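Local coordinates for protein glutaryl-CoA dehydrogenase (Mycobacterium smegmatis, PDB 3SF6) that belongs to the acyl-CoA dehydrogenase family of flavoproteins and, as an assembly of four chains, binds dihydroflavine-adenine dinucleotide, at residues G19-I24 and L309-G314; A32-I37 and G88-A93; L118-I123 and D138-H143; H124-D129 and P246-L251; T167-D172 and G236-D241. One frame throughout, in Å; residues are numbered along the deposited sequence.

Interaction 1. Residues G19-I24 and L309-G314; sequences GADDLI and LEYGKG. With EDO (1,2-ethanediol), chain O.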
# COMPACT_ATOMS: atom_id res chain seq x y z
N GLY A 19 23.41 -12.44 -3.97
CA GLY A 19 22.81 -12.00 -2.68
C GLY A 19 22.41 -10.52 -2.71
O GLY A 19 22.84 -9.78 -3.61
N ALA A 20 21.64 -10.07 -1.72
CA ALA A 20 21.15 -8.69 -1.73
C ALA A 20 22.29 -7.68 -1.60
O ALA A 20 22.35 -6.69 -2.33
CB ALA A 20 20.14 -8.45 -0.61
N ASP A 21 23.20 -7.92 -0.66
CA ASP A 21 24.33 -6.98 -0.49
C ASP A 21 25.18 -6.89 -1.78
O ASP A 21 25.66 -5.83 -2.12
CB ASP A 21 25.26 -7.33 0.68
CG ASP A 21 24.67 -6.98 2.06
OD1 ASP A 21 23.46 -6.78 2.20
OD2 ASP A 21 25.47 -6.88 3.04
N ASP A 22 25.38 -8.02 -2.44
CA ASP A 22 26.17 -8.06 -3.67
C ASP A 22 25.46 -7.29 -4.77
O ASP A 22 26.09 -6.49 -5.49
CB ASP A 22 26.39 -9.51 -4.09
CG ASP A 22 27.22 -9.61 -5.34
OD1 ASP A 22 28.45 -9.40 -5.26
OD2 ASP A 22 26.65 -9.91 -6.38
N LEU A 23 24.14 -7.50 -4.88
CA LEU A 23 23.35 -6.83 -5.90
C LEU A 23 23.35 -5.32 -5.65
O LEU A 23 23.52 -4.53 -6.62
CB LEU A 23 21.92 -7.40 -5.97
CG LEU A 23 21.02 -6.82 -7.05
CD1 LEU A 23 21.55 -7.13 -8.40
CD2 LEU A 23 19.58 -7.41 -6.92
N ILE A 24 23.21 -4.90 -4.40
CA ILE A 24 23.23 -3.47 -4.04
C ILE A 24 24.62 -2.88 -4.23
O ILE A 24 24.75 -1.75 -4.75
CB ILE A 24 22.66 -3.24 -2.65
CG1 ILE A 24 21.18 -3.62 -2.63
CG2 ILE A 24 22.82 -1.76 -2.21
CD1 ILE A 24 20.68 -4.02 -1.25
N LEU A 309 14.70 -4.04 -2.72
CA LEU A 309 14.65 -2.59 -2.98
C LEU A 309 14.57 -1.81 -1.69
O LEU A 309 15.27 -0.81 -1.53
CB LEU A 309 13.49 -2.21 -3.92
CG LEU A 309 13.77 -2.10 -5.39
CD1 LEU A 309 12.44 -1.79 -6.08
CD2 LEU A 309 14.82 -1.03 -5.67
N GLU A 310 13.69 -2.18 -0.78
CA GLU A 310 13.53 -1.36 0.42
C GLU A 310 14.73 -1.52 1.34
O GLU A 310 15.13 -0.55 2.00
CB GLU A 310 12.21 -1.60 1.15
CG GLU A 310 10.97 -1.21 0.34
CD GLU A 310 10.98 0.21 -0.17
OE1 GLU A 310 11.46 1.12 0.52
OE2 GLU A 310 10.53 0.44 -1.31
N TYR A 311 15.29 -2.73 1.40
CA TYR A 311 16.54 -2.90 2.15
C TYR A 311 17.65 -2.03 1.58
O TYR A 311 18.35 -1.30 2.31
CB TYR A 311 16.93 -4.39 2.17
CG TYR A 311 18.33 -4.64 2.65
CD1 TYR A 311 18.66 -4.39 3.98
CD2 TYR A 311 19.27 -5.20 1.82
CE1 TYR A 311 19.97 -4.62 4.44
CE2 TYR A 311 20.58 -5.42 2.27
CZ TYR A 311 20.90 -5.15 3.57
OH TYR A 311 22.18 -5.44 4.02
N GLY A 312 17.83 -2.09 0.26
CA GLY A 312 18.89 -1.29 -0.35
C GLY A 312 18.69 0.22 -0.25
O GLY A 312 19.63 0.95 0.07
N LYS A 313 17.48 0.72 -0.53
CA LYS A 313 17.18 2.14 -0.36
C LYS A 313 17.40 2.55 1.09
O LYS A 313 17.91 3.65 1.36
CB LYS A 313 15.72 2.41 -0.75
CG LYS A 313 15.42 2.23 -2.25
CD LYS A 313 13.93 1.93 -2.57
CE LYS A 313 13.05 2.93 -2.16
NZ LYS A 313 11.56 2.65 -2.42
N GLY A 314 16.99 1.69 2.02
CA GLY A 314 17.17 1.98 3.44
C GLY A 314 18.62 2.05 3.86
O GLY A 314 19.03 2.94 4.62
C1 EDO O . 24.97 -4.54 5.53
O1 EDO O . 25.06 -5.92 5.32
C2 EDO O . 26.38 -3.92 5.40
O2 EDO O . 27.24 -4.34 6.47
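Ile-24 and Gly-312 form the nearest backbone pair, with CA atoms 6.1 Å apart, where helix 20-24 crosses the 309-314 part of helix 298-327 at -60°. The bare glycine backbone allows Ile-24 CD1 to press to 3.4 Å from Gly-312 CA, closer than carbons usually pack. This methyl also meets the neighbouring ring, lying 3.6 Å from Tyr-311 CD2. Ala-20 CB approaches the same ring atom more loosely, and Leu-277 of helix 252-286 touches both Ala-20 and Tyr-311.

Tyr-311 spans the gap. Its CG stands anti to the backbone N (chi1 168°), which sends the ring out toward helix 20-24 and brings its hydroxyl to an aspartate. There Tyr-311 OH donates to Asp-21 OD1 over 2.6 Å, meeting the carboxylate on its syn side and a little out of its plane. Although the two side chains run at about a right angle, their flat groups are nearly coplanar (9° apart), and OD1 therefore sits at the ring edge, also 3.2 Å from Tyr-311 CE2. The other carboxylate oxygen, Asp-21 OD2, accepts from O1 of an ethanediol, probably a crystallisation additive, at 2.5 Å. Arg-274 and Arg-38 bind that molecule too.

Away from this contact, Lys-313 bridges to Glu-310, and each also forms a salt bridge with the other residue's copy on the second subunit, so the same turn of helix serves a subunit interface. Chemically, the Asp-21 carboxylate is gripped at both oxygens, which should fix its rotation, while its negative charge probably polarises the phenol O-H of Tyr-311.

Interaction 2. Residues A32-I37 and G88-A93; sequences AEEREI and GMSAVA. With SO4 (sulfate ion), chain S.
Ile-37 packs over Met-89 and Ala-93 where the first turns of helix 32-49 meet the capped start of helix 91-104, two helices of the helical N-terminal domain of the acyl-CoA dehydrogenase fold. Met-89 leads. Its CG lies between the backbone N and the carbonyl carbon (chi1 71°), and the chain then bends so that SD comes 3.9 Å from Ile-37 CG2, with CE against the same methyl. Ser-90 is the N-cap: its OG accepts from Ala-93 N at 3.0 Å, in a nearly straight bond (164°). That oxygen also reaches across the contact through a water, which lies 2.7 Å from Ser-90 OG and donates to Glu-34 OE2. The carboxylate has a stronger partner in Arg-323 of helix 298-327, which forms a salt bridge with OE2. At the same helix start the carboxylate of Asp-326, also in helix 298-327, accepts from Ala-91 N and Val-92 N. Val-92 lays CG1 against the flat end of Glu-34, 3.6 Å from its CD, so that an apolar branch backs a charged group held by polar partners. Ala-93 closes the walk: Ile-37 CD1 touches Ala-93 CB at 3.6 Å.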
# COMPACT_ATOMS: atom_id res chain seq x y z
N ALA A 32 37.86 0.10 4.26
CA ALA A 32 38.41 -1.13 4.86
C ALA A 32 38.25 -1.09 6.39
O ALA A 32 37.93 -2.11 7.00
CB ALA A 32 39.88 -1.31 4.45
N GLU A 33 38.44 0.09 7.00
CA GLU A 33 38.26 0.25 8.45
C GLU A 33 36.84 -0.03 8.87
O GLU A 33 36.58 -0.63 9.92
CB GLU A 33 38.66 1.67 8.88
CG GLU A 33 40.15 1.96 8.77
CD GLU A 33 40.66 2.37 7.38
OE1 GLU A 33 39.90 2.44 6.36
OE2 GLU A 33 41.90 2.66 7.32
N GLU A 34 35.89 0.48 8.11
CA GLU A 34 34.47 0.27 8.36
C GLU A 34 34.07 -1.21 8.19
O GLU A 34 33.38 -1.76 9.02
CB GLU A 34 33.64 1.13 7.43
CG GLU A 34 33.73 2.62 7.74
CD GLU A 34 33.30 3.55 6.63
OE1 GLU A 34 32.92 3.11 5.50
OE2 GLU A 34 33.36 4.77 6.89
N ARG A 35 34.55 -1.83 7.11
CA ARG A 35 34.28 -3.23 6.87
C ARG A 35 34.88 -4.11 7.98
O ARG A 35 34.27 -5.10 8.41
CB ARG A 35 34.76 -3.68 5.48
CG ARG A 35 34.02 -3.05 4.30
CD ARG A 35 34.35 -3.70 2.99
NE ARG A 35 35.78 -3.65 2.69
CZ ARG A 35 36.43 -2.66 2.09
NH1 ARG A 35 35.78 -1.59 1.61
NH2 ARG A 35 37.75 -2.76 1.95
N GLU A 36 36.08 -3.78 8.45
CA GLU A 36 36.69 -4.52 9.55
C GLU A 36 35.85 -4.47 10.83
O GLU A 36 35.60 -5.50 11.47
CB GLU A 36 38.09 -4.00 9.84
CG GLU A 36 38.80 -4.72 10.94
CD GLU A 36 40.25 -4.39 11.14
OE1 GLU A 36 40.93 -3.88 10.23
OE2 GLU A 36 40.71 -4.68 12.26
N ILE A 37 35.35 -3.30 11.20
CA ILE A 37 34.53 -3.17 12.39
C ILE A 37 33.24 -3.99 12.22
O ILE A 37 32.82 -4.76 13.11
CB ILE A 37 34.26 -1.68 12.73
CG1 ILE A 37 35.50 -1.04 13.37
CG2 ILE A 37 33.03 -1.53 13.66
CD1 ILE A 37 35.49 0.46 13.38
N GLY A 88 35.36 5.21 20.28
CA GLY A 88 35.53 6.43 19.49
C GLY A 88 35.43 6.22 18.00
O GLY A 88 36.13 6.89 17.21
N MET A 89 34.60 5.28 17.58
CA MET A 89 34.51 4.99 16.16
C MET A 89 33.63 6.02 15.43
O MET A 89 32.91 6.82 16.03
CB MET A 89 34.05 3.56 15.89
CG MET A 89 32.64 3.27 16.18
SD MET A 89 32.15 1.51 15.93
CE MET A 89 33.12 0.55 17.03
N SER A 90 33.70 6.01 14.11
CA SER A 90 32.88 6.95 13.31
C SER A 90 31.42 6.61 13.38
O SER A 90 31.05 5.52 13.79
CB SER A 90 33.31 6.94 11.86
OG SER A 90 32.95 5.70 11.22
N ALA A 91 30.58 7.58 12.94
CA ALA A 91 29.14 7.36 12.89
C ALA A 91 28.83 6.21 11.96
O ALA A 91 27.99 5.37 12.29
CB ALA A 91 28.42 8.63 12.41
N VAL A 92 29.47 6.17 10.79
CA VAL A 92 29.22 5.07 9.86
C VAL A 92 29.62 3.71 10.47
O VAL A 92 28.88 2.73 10.36
CB VAL A 92 29.89 5.33 8.51
CG1 VAL A 92 29.82 4.07 7.58
CG2 VAL A 92 29.18 6.54 7.80
N ALA A 93 30.80 3.64 11.10
CA ALA A 93 31.23 2.34 11.70
C ALA A 93 30.28 1.91 12.83
O ALA A 93 29.90 0.72 12.94
CB ALA A 93 32.66 2.44 12.21
S SO4 S . 39.29 1.14 1.04
O1 SO4 S . 39.45 2.13 -0.04
O2 SO4 S . 39.39 1.70 2.39
O3 SO4 S . 40.62 0.47 0.91
O4 SO4 S . 38.16 0.18 0.71
O HOH W 1 34.42 5.85 8.96

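Interaction 3. Residues L118-I123 and D138-H143; sequences LAMYAI and DMASGH
Met-120 and Met-139 interlock between helix 106-126 and the C-terminal end of helix 129-140, which follows it in the chain and finishes in a Schellman motif at Gly-142. The two methionine side chains slide past each other in opposite directions, both bent at their last torsion. Met-120 CG lies 3.6 Å from Met-139 CB, while beyond its own SD the Met-120 methyl reaches Ala-140, with Met-120 CE 3.8 Å from Ala-140 CB. In return Met-139 points back at the first helix: its CE meets Ala-119 CB at 3.8 Å, and its SD lies 4.0 Å from Ile-123 CD1. The contact is apolar, with no hydrogen bond across it. Gly-142 N donates to Met-139 O at 3.1 Å, and the positive phi of Gly-142 (84°) turns the chain out of the helix. Gln-115 NE2 donates to that same carbonyl, so helix 106-126 also holds the backbone of the helix end. Leu-136 of helix 129-140 flanks both Met-120 and Ile-123, and Leu-81 and Cys-86 from loops touch Met-120. On a different side of helix 106-126, Leu-118, Tyr-121 and Ala-122 pack against helix 252-286.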
# COMPACT_ATOMS: atom_id res chain seq x y z
N LEU A 118 22.23 6.50 25.12
CA LEU A 118 21.31 7.14 26.03
C LEU A 118 21.98 7.43 27.37
O LEU A 118 22.23 8.60 27.68
CB LEU A 118 20.01 6.34 26.25
CG LEU A 118 19.11 6.26 25.00
CD1 LEU A 118 17.84 5.39 25.29
CD2 LEU A 118 18.76 7.64 24.44
N ALA A 119 22.27 6.39 28.15
CA ALA A 119 22.78 6.60 29.53
C ALA A 119 24.21 7.15 29.54
O ALA A 119 24.45 8.27 30.07
CB ALA A 119 22.68 5.31 30.37
N MET A 120 25.15 6.49 28.87
CA MET A 120 26.52 7.05 28.80
C MET A 120 26.56 8.41 28.10
O MET A 120 27.25 9.35 28.55
CB MET A 120 27.49 6.06 28.14
CG MET A 120 27.80 4.85 28.99
SD MET A 120 28.71 3.56 28.06
CE MET A 120 30.35 4.28 28.09
N TYR A 121 25.87 8.51 26.97
CA TYR A 121 25.84 9.77 26.23
C TYR A 121 25.37 10.92 27.11
O TYR A 121 25.96 12.01 27.09
CB TYR A 121 24.95 9.66 25.01
CG TYR A 121 24.93 10.95 24.20
CD1 TYR A 121 25.87 11.21 23.21
CD2 TYR A 121 23.97 11.90 24.44
CE1 TYR A 121 25.84 12.41 22.47
CE2 TYR A 121 23.95 13.10 23.72
CZ TYR A 121 24.87 13.34 22.76
OH TYR A 121 24.78 14.53 22.08
N ALA A 122 24.30 10.70 27.88
CA ALA A 122 23.78 11.76 28.74
C ALA A 122 24.85 12.26 29.71
O ALA A 122 25.01 13.47 29.92
CB ALA A 122 22.52 11.29 29.52
N ILE A 123 25.54 11.32 30.34
CA ILE A 123 26.62 11.64 31.30
C ILE A 123 27.79 12.33 30.57
O ILE A 123 28.32 13.33 31.03
CB ILE A 123 27.05 10.36 32.06
CG1 ILE A 123 25.90 9.87 32.96
CG2 ILE A 123 28.29 10.65 32.91
CD1 ILE A 123 26.14 8.44 33.56
N ASP A 138 33.47 2.29 33.88
CA ASP A 138 32.81 1.05 34.26
C ASP A 138 31.56 0.71 33.41
O ASP A 138 31.19 -0.46 33.28
CB ASP A 138 32.38 1.08 35.71
CG ASP A 138 33.54 0.88 36.70
OD1 ASP A 138 34.68 0.51 36.30
OD2 ASP A 138 33.27 1.08 37.89
N MET A 139 30.94 1.74 32.85
CA MET A 139 29.87 1.54 31.88
C MET A 139 30.40 1.04 30.54
O MET A 139 29.83 0.15 29.90
CB MET A 139 29.03 2.82 31.74
CG MET A 139 28.25 3.14 33.01
SD MET A 139 27.40 4.70 32.93
CE MET A 139 25.82 4.20 32.14
N ALA A 140 31.54 1.57 30.12
CA ALA A 140 32.15 1.12 28.86
C ALA A 140 32.59 -0.32 28.96
O ALA A 140 32.49 -1.06 28.00
CB ALA A 140 33.34 2.01 28.50
N SER A 141 33.01 -0.77 30.14
CA SER A 141 33.42 -2.17 30.30
C SER A 141 32.26 -3.12 30.55
O SER A 141 32.45 -4.31 30.60
CB SER A 141 34.41 -2.31 31.46
OG SER A 141 33.75 -2.08 32.71
N GLY A 142 31.08 -2.57 30.78
CA GLY A 142 29.92 -3.37 31.06
C GLY A 142 29.77 -3.80 32.51
O GLY A 142 28.79 -4.49 32.84
N HIS A 143 30.72 -3.38 33.36
CA HIS A 143 30.60 -3.75 34.76
C HIS A 143 29.54 -2.98 35.52
O HIS A 143 29.07 -3.49 36.53
CB HIS A 143 31.95 -3.68 35.44
CG HIS A 143 32.81 -4.82 35.03
ND1 HIS A 143 33.58 -4.78 33.89
CD2 HIS A 143 32.93 -6.07 35.53
CE1 HIS A 143 34.20 -5.94 33.75
NE2 HIS A 143 33.82 -6.74 34.74

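Interaction 4. Residues H124-D129 and P246-L251; sequences HAFGSD and PGATSL. With SO4 (sulfate ion), chain M.
Phe-126 sets CG beside its own backbone N and anti to the carbonyl carbon (chi1 -52°), a torsion that turns the ring toward Gly-247 and Ala-248. Phe-126 CG thereby lies 4.1 Å from Ala-248 CB, and the ring atom CD1 comes 3.6 Å from Gly-247 O. Ala-125 CB lies over the centre of one ring face. Backbone joins backbone here as well: Gly-247 N donates to Phe-126 O at 2.9 Å, with an N-H...O angle of 162°. The CA atoms of Phe-126 and Gly-247 are 4.1 Å apart, close for two backbones. Pro-246 packs alongside, its CD 3.4 Å from Ser-128 N and its CG against Ser-128 CB. Ser-128 is the N-cap of helix 129-140; its OG caps a backbone N of the first turn while its own N donates to Gln-131 OE1, consistent with a capping box. At the far end of the loop, Leu-251 N holds a sulfate, probably from crystallisation, through O4 at 2.9 Å. The whole 246-251 segment leads from strand 229-240 into helix 252-286, whose Ala-253 and Arg-256 also touch the phenylalanine; the contact thus joins this linker to the turn between helices 106-126 and 129-140.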
# COMPACT_ATOMS: atom_id res chain seq x y z
N HIS A 124 28.17 11.78 29.42
CA HIS A 124 29.26 12.32 28.59
C HIS A 124 28.96 13.77 28.18
O HIS A 124 29.87 14.63 28.18
CB HIS A 124 29.47 11.41 27.39
CG HIS A 124 30.78 11.56 26.70
ND1 HIS A 124 31.07 12.64 25.88
CD2 HIS A 124 31.84 10.72 26.60
CE1 HIS A 124 32.29 12.48 25.37
NE2 HIS A 124 32.78 11.33 25.79
N ALA A 125 27.71 14.05 27.81
CA ALA A 125 27.30 15.33 27.24
C ALA A 125 26.95 16.39 28.26
O ALA A 125 27.22 17.60 28.04
CB ALA A 125 26.12 15.15 26.29
N PHE A 126 26.36 15.97 29.38
CA PHE A 126 25.79 16.89 30.35
C PHE A 126 26.29 16.74 31.76
O PHE A 126 25.89 17.50 32.65
CB PHE A 126 24.25 16.75 30.35
CG PHE A 126 23.64 16.86 29.00
CD1 PHE A 126 23.69 18.04 28.29
CD2 PHE A 126 22.98 15.77 28.43
CE1 PHE A 126 23.15 18.14 27.02
CE2 PHE A 126 22.44 15.89 27.17
CZ PHE A 126 22.51 17.04 26.48
N GLY A 127 27.13 15.74 31.99
CA GLY A 127 27.57 15.41 33.33
C GLY A 127 28.72 16.30 33.77
O GLY A 127 29.42 16.94 32.95
N SER A 128 28.90 16.36 35.07
CA SER A 128 30.11 16.91 35.67
C SER A 128 31.31 15.98 35.40
O SER A 128 31.14 14.79 35.10
CB SER A 128 29.91 17.05 37.18
OG SER A 128 29.72 15.76 37.79
N ASP A 129 32.52 16.51 35.58
CA ASP A 129 33.69 15.64 35.47
C ASP A 129 33.62 14.52 36.51
O ASP A 129 33.97 13.38 36.22
CB ASP A 129 34.98 16.45 35.66
CG ASP A 129 35.23 17.44 34.53
OD1 ASP A 129 34.54 17.42 33.50
OD2 ASP A 129 36.20 18.23 34.70
N PRO A 246 24.81 18.84 35.36
CA PRO A 246 24.85 20.29 35.29
C PRO A 246 24.56 20.89 33.93
O PRO A 246 24.12 22.03 33.83
CB PRO A 246 26.30 20.62 35.74
CG PRO A 246 27.08 19.37 35.47
CD PRO A 246 26.12 18.26 35.73
N GLY A 247 24.85 20.16 32.86
CA GLY A 247 24.73 20.71 31.52
C GLY A 247 23.34 20.60 30.92
O GLY A 247 23.07 21.23 29.89
N ALA A 248 22.44 19.90 31.62
CA ALA A 248 21.08 19.66 31.13
C ALA A 248 20.13 20.68 31.73
O ALA A 248 19.89 20.67 32.93
CB ALA A 248 20.63 18.22 31.43
N THR A 249 19.65 21.61 30.90
CA THR A 249 18.84 22.72 31.42
C THR A 249 17.47 22.86 30.72
O THR A 249 16.73 23.83 30.96
CB THR A 249 19.59 24.05 31.36
OG1 THR A 249 19.92 24.35 30.00
CG2 THR A 249 20.88 24.02 32.24
N SER A 250 17.12 21.91 29.87
CA SER A 250 15.84 21.95 29.18
C SER A 250 15.50 20.59 28.60
O SER A 250 16.31 19.68 28.65
CB SER A 250 15.90 22.97 28.04
OG SER A 250 16.70 22.48 26.97
N LEU A 251 14.31 20.49 28.02
CA LEU A 251 13.89 19.27 27.31
C LEU A 251 14.85 18.94 26.17
O LEU A 251 14.97 17.79 25.74
CB LEU A 251 12.45 19.44 26.77
CG LEU A 251 11.78 18.16 26.25
CD1 LEU A 251 11.49 17.11 27.38
CD2 LEU A 251 10.50 18.54 25.48
S SO4 M . 12.02 23.25 29.47
O1 SO4 M . 12.28 24.64 29.15
O2 SO4 M . 10.62 23.12 29.89
O3 SO4 M . 12.86 22.88 30.57
O4 SO4 M . 12.25 22.50 28.22

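Interaction 5. Residues T167-D172 and G236-D241; sequences TRSGDD and GVRLPD
Asp-172 and Arg-238 face each other with their flat groups steeply inclined, the carboxylate and guanidinium planes 69° apart. Arg-238 starts with CG anti to the backbone N and bends at chi3, bringing its NH1 to Asp-172 OD2 at 3.4 Å. This salt bridge carries only a weak hydrogen bond, although its N-H...O angle of 160° is fairly straight and OD2 lies in plane at the guanidinium edge. The same oxygen rests 3.5 Å from Arg-238 CD, so the carboxylate leans on the arginine's aliphatic part as well as its charged end. Ser-169 OG also approaches the guanidinium edge, 3.6 Å from Arg-238 NH1.

The setting is the rim of a four-stranded antiparallel sheet of the middle domain. Strands 165-169 and 172-183 are joined by a type II' beta turn from Ser-169 to Asp-172, making a tight beta-hairpin closed by paired backbone bonds between those two residues. Strand 229-240 runs along the other edge of strand 172-183, where Gly-236 and Val-237 face Leu-175 as a G1 beta bulge.

A second ion pair joins Arg-168 and Asp-241. Arg-168, extended from CG to NE, approaches with the two planes 49° apart, and its NH2 makes a weak bond to Asp-241 OD1 over 3.4 Å. That oxygen is held more strongly by Trp-173 NE1, and also pairs with Arg-244 NE. Nearby, Asp-241 N gives a weak, bent bond to Asp-171 O at 3.4 Å, and a water accepts from Asp-241 N at 2.7 Å.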
# COMPACT_ATOMS: atom_id res chain seq x y z
N THR A 167 12.20 18.15 43.55
CA THR A 167 11.96 19.30 44.42
C THR A 167 13.13 19.47 45.34
O THR A 167 13.75 18.52 45.71
CB THR A 167 10.67 19.11 45.24
OG1 THR A 167 10.81 17.99 46.10
CG2 THR A 167 9.50 18.87 44.30
N ARG A 168 13.46 20.70 45.68
CA ARG A 168 14.60 20.95 46.54
C ARG A 168 14.21 20.75 47.99
O ARG A 168 13.08 21.06 48.40
CB ARG A 168 15.12 22.38 46.34
CG ARG A 168 15.80 22.56 45.01
CD ARG A 168 16.64 23.86 44.98
NE ARG A 168 17.79 23.81 44.06
CZ ARG A 168 18.90 23.09 44.26
NH1 ARG A 168 19.04 22.28 45.32
NH2 ARG A 168 19.89 23.17 43.37
N SER A 169 15.15 20.19 48.74
CA SER A 169 15.02 20.02 50.17
C SER A 169 16.40 20.36 50.72
O SER A 169 17.34 19.56 50.65
CB SER A 169 14.64 18.58 50.48
OG SER A 169 14.47 18.39 51.86
N GLY A 170 16.54 21.58 51.24
CA GLY A 170 17.85 22.06 51.63
C GLY A 170 18.78 22.04 50.43
O GLY A 170 18.44 22.58 49.36
N ASP A 171 19.91 21.37 50.58
CA ASP A 171 20.87 21.21 49.51
C ASP A 171 20.56 19.96 48.67
O ASP A 171 21.26 19.70 47.71
CB ASP A 171 22.28 21.05 50.07
CG ASP A 171 22.72 22.24 50.89
OD1 ASP A 171 22.36 23.37 50.49
OD2 ASP A 171 23.40 22.05 51.92
N ASP A 172 19.58 19.18 49.08
CA ASP A 172 19.26 17.94 48.39
C ASP A 172 18.13 18.16 47.37
O ASP A 172 17.48 19.21 47.32
CB ASP A 172 18.80 16.84 49.37
CG ASP A 172 19.90 16.39 50.34
OD1 ASP A 172 21.10 16.46 50.00
OD2 ASP A 172 19.50 15.93 51.44
N GLY A 236 10.07 9.27 46.41
CA GLY A 236 10.75 10.28 47.21
C GLY A 236 12.19 9.90 47.44
O GLY A 236 12.62 9.71 48.58
N VAL A 237 12.94 9.81 46.35
CA VAL A 237 14.37 9.44 46.37
C VAL A 237 15.18 10.70 46.59
O VAL A 237 15.08 11.67 45.81
CB VAL A 237 14.75 8.80 45.02
CG1 VAL A 237 16.27 8.58 44.89
CG2 VAL A 237 13.95 7.49 44.84
N ARG A 238 15.98 10.69 47.64
CA ARG A 238 16.74 11.86 48.07
C ARG A 238 18.15 11.77 47.50
O ARG A 238 18.87 10.77 47.68
CB ARG A 238 16.78 11.91 49.60
CG ARG A 238 17.58 13.05 50.15
CD ARG A 238 17.66 12.97 51.69
NE ARG A 238 16.36 13.06 52.35
CZ ARG A 238 15.76 14.20 52.68
NH1 ARG A 238 16.31 15.38 52.38
NH2 ARG A 238 14.57 14.17 53.28
N LEU A 239 18.55 12.83 46.80
CA LEU A 239 19.87 12.90 46.15
C LEU A 239 20.55 14.23 46.46
O LEU A 239 19.89 15.26 46.60
CB LEU A 239 19.70 12.83 44.62
CG LEU A 239 19.11 11.50 44.08
CD1 LEU A 239 18.65 11.66 42.59
CD2 LEU A 239 20.08 10.35 44.29
N PRO A 240 21.89 14.23 46.54
CA PRO A 240 22.58 15.52 46.67
C PRO A 240 22.52 16.34 45.38
O PRO A 240 22.25 15.76 44.32
CB PRO A 240 24.03 15.10 46.97
CG PRO A 240 24.18 13.84 46.14
CD PRO A 240 22.83 13.12 46.32
N ASP A 241 22.78 17.65 45.45
CA ASP A 241 22.78 18.44 44.20
C ASP A 241 23.81 17.94 43.22
O ASP A 241 23.63 18.14 42.02
CB ASP A 241 22.98 19.95 44.42
CG ASP A 241 22.88 20.76 43.09
OD1 ASP A 241 21.86 20.63 42.32
OD2 ASP A 241 23.87 21.48 42.78
O HOH W 2 23.48 18.78 47.82

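In the fold
The five contacts spread across the subunit, from interaction 1 to interaction 5 with centres 53 Å apart. Interaction 1 joins the earliest helix to helix 298-327 in the C-terminal domain, so the other four lie within the span it closes. Interactions 2 and 3 follow in series, 20 Å apart between centres, inside the helical N-terminal domain. Interactions 3 and 4 share helix 106-126 and adjoin in sequence; interaction 4 also holds the linker into helix 252-286, after the middle-domain strands. Interaction 5 sits at the sheet's rim, 18 Å from interaction 4 centre to centre. Interactions 1 and 4 thus tie together distant parts of the chain, whereas 2, 3 and 5 each pack elements within a single domain.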